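Local coordinates for protein phytochrome Response Regulator RcpA (Tolypothrix sp. PCC 7601, PDB 1K68) that probably relays a phytochrome light signal as a CheY-like response regulator, taking up a phosphoryl group on an aspartate beside a magnesium ion and pairing as a homodimer, at residues A[115-118]-A[119-122]. Residues are numbered along the deposited sequence; the frame is centred on the assembly and turned at random.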
ATOM      1  N   SER A 115      10.791   9.619  -1.736  1.00 34.18           N
ATOM      2  CA  SER A 115      11.931   8.708  -1.885  1.00 35.72           C
ATOM      3  C   SER A 115      11.717   7.811  -3.101  1.00 36.36           C
ATOM      4  O   SER A 115      10.585   7.626  -3.563  1.00 34.60           O
ATOM      5  CB  SER A 115      12.076   7.810  -0.652  1.00 37.57           C
ATOM      6  OG  SER A 115      11.983   8.541   0.556  1.00 44.54           O
ATOM      7  N   ALA A 116      12.809   7.249  -3.607  1.00 36.46           N
ATOM      8  CA  ALA A 116      12.751   6.347  -4.747  1.00 37.73           C
ATOM      9  C   ALA A 116      12.359   4.959  -4.231  1.00 38.06           C
ATOM     10  O   ALA A 116      11.758   4.159  -4.946  1.00 40.96           O
ATOM     11  CB  ALA A 116      14.110   6.292  -5.423  1.00 38.89           C
ATOM     12  N   ASN A 117      12.705   4.701  -2.975  1.00 36.79           N
ATOM     13  CA  ASN A 117      12.425   3.438  -2.306  1.00 37.73           C
ATOM     14  C   ASN A 117      11.115   3.524  -1.517  1.00 36.93           C
ATOM     15  O   ASN A 117      10.997   4.299  -0.572  1.00 36.53           O
ATOM     16  CB  ASN A 117      13.592   3.099  -1.374  1.00 36.44           C
ATOM     17  CG  ASN A 117      13.353   1.846  -0.564  1.00 39.81           C
ATOM     18  OD1 ASN A 117      12.710   1.884   0.490  1.00 40.54           O
ATOM     19  ND2 ASN A 117      13.866   0.716  -1.054  1.00 38.91           N
ATOM     20  N   LEU A 118      10.140   2.715  -1.915  1.00 36.96           N
ATOM     21  CA  LEU A 118       8.833   2.698  -1.269  1.00 37.06           C
ATOM     22  C   LEU A 118       8.894   2.648   0.254  1.00 35.56           C
ATOM     23  O   LEU A 118       8.210   3.421   0.924  1.00 33.50           O
ATOM     24  CB  LEU A 118       8.005   1.517  -1.787  1.00 38.86           C
ATOM     25  CG  LEU A 118       7.608   1.537  -3.268  1.00 39.23           C
ATOM     26  CD1 LEU A 118       6.988   0.215  -3.653  1.00 41.04           C
ATOM     27  CD2 LEU A 118       6.625   2.666  -3.526  1.00 40.28           C
ATOM     28  N   SER A 119       9.710   1.753   0.806  1.00 35.41           N
ATOM     29  CA  SER A 119       9.804   1.641   2.257  1.00 37.55           C
ATOM     30  C   SER A 119      10.332   2.934   2.874  1.00 36.90           C
ATOM     31  O   SER A 119       9.900   3.336   3.958  1.00 36.59           O
ATOM     32  CB  SER A 119      10.687   0.447   2.651  1.00 39.55           C
ATOM     33  OG  SER A 119      10.050  -0.780   2.319  1.00 40.21           O
ATOM     34  N   GLN A 120      11.259   3.587   2.182  1.00 37.30           N
ATOM     35  CA  GLN A 120      11.807   4.850   2.671  1.00 38.26           C
ATOM     36  C   GLN A 120      10.697   5.896   2.682  1.00 34.74           C
ATOM     37  O   GLN A 120      10.510   6.611   3.663  1.00 32.83           O
ATOM     38  CB  GLN A 120      12.951   5.328   1.774  1.00 39.45           C
ATOM     39  CG  GLN A 120      14.329   4.829   2.192  1.00 45.82           C
ATOM     40  CD  GLN A 120      15.422   5.278   1.235  1.00 47.94           C
ATOM     41  OE1 GLN A 120      15.447   6.432   0.795  1.00 51.95           O
ATOM     42  NE2 GLN A 120      16.335   4.370   0.914  1.00 49.81           N
ATOM     43  N   LEU A 121       9.955   5.969   1.584  1.00 34.72           N
ATOM     44  CA  LEU A 121       8.857   6.923   1.475  1.00 33.72           C
ATOM     45  C   LEU A 121       7.842   6.637   2.577  1.00 34.31           C
ATOM     46  O   LEU A 121       7.315   7.555   3.203  1.00 34.31           O
ATOM     47  CB  LEU A 121       8.194   6.804   0.105  1.00 33.52           C
ATOM     48  CG  LEU A 121       6.939   7.638  -0.148  1.00 33.68           C
ATOM     49  CD1 LEU A 121       7.231   9.125   0.019  1.00 32.11           C
ATOM     50  CD2 LEU A 121       6.448   7.351  -1.546  1.00 32.46           C
ATOM     51  N   PHE A 122       7.573   5.357   2.813  1.00 34.30           N
ATOM     52  CA  PHE A 122       6.629   4.979   3.853  1.00 34.00           C
ATOM     53  C   PHE A 122       7.111   5.558   5.183  1.00 33.04           C
ATOM     54  O   PHE A 122       6.331   6.114   5.946  1.00 30.92           O
ATOM     55  CB  PHE A 122       6.530   3.457   3.957  1.00 34.71           C
ATOM     56  CG  PHE A 122       5.391   2.976   4.819  1.00 35.68           C
ATOM     57  CD1 PHE A 122       4.126   2.781   4.274  1.00 37.58           C
ATOM     58  CD2 PHE A 122       5.585   2.718   6.170  1.00 36.07           C
ATOM     59  CE1 PHE A 122       3.068   2.326   5.062  1.00 38.84           C
ATOM     60  CE2 PHE A 122       4.539   2.267   6.972  1.00 37.45           C
ATOM     61  CZ  PHE A 122       3.276   2.071   6.416  1.00 38.19           C
TER
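Asn-117 is the N-cap of helix 118-135, and its side chain receives the backbone N of Gln-120, a worked example of how a helix start satisfies amides that have no preceding turn to bond to. The side-chain oxygen OD1 of Asn-117 accepts from the backbone N of Gln-120 at 2.8 Å, with the donor in the carbonyl plane and on a lone pair. With CG anti to the backbone N (chi1 176°), the amide folds back over the first turn, and its OD1 also comes within 3.0 Å of Ser-119 N. The backbone O of Asn-117 takes the next amide, Leu-121 N, at 2.9 Å and with an N-H...O angle of 165°, the first regular i to i+4 bond of the helix; its bond from Gln-120 N is bent and weak. Gln-120 N is therefore shared, with the side-chain oxygen as its better acceptor. One residue on, Phe-122 N continues the series, donating to Leu-118 O at 2.8 Å.

The extended side chain of Gln-120 runs back alongside the cap, its NE2 3.8 Å from Asn-117 CB. Ser-115, two residues before the cap, rests its OG 3.6 Å from Gln-120 CB; the same OG lies 3.4 Å from Leu-121 N, at an angle too poor for a bond.

The cap ends the loop that leads from the edge strand 110-113 into the last helix of this (beta/alpha)5 receiver domain. Leu-118, Leu-121 and Phe-122 pack on Leu-17 of helix 12-23, while Leu-118 and Phe-122 also meet Pro-81 of the second subunit and Ser-119 OG makes a weak hydrogen bond to Ser-79 O of that subunit, placing this helix start at the dimer interface.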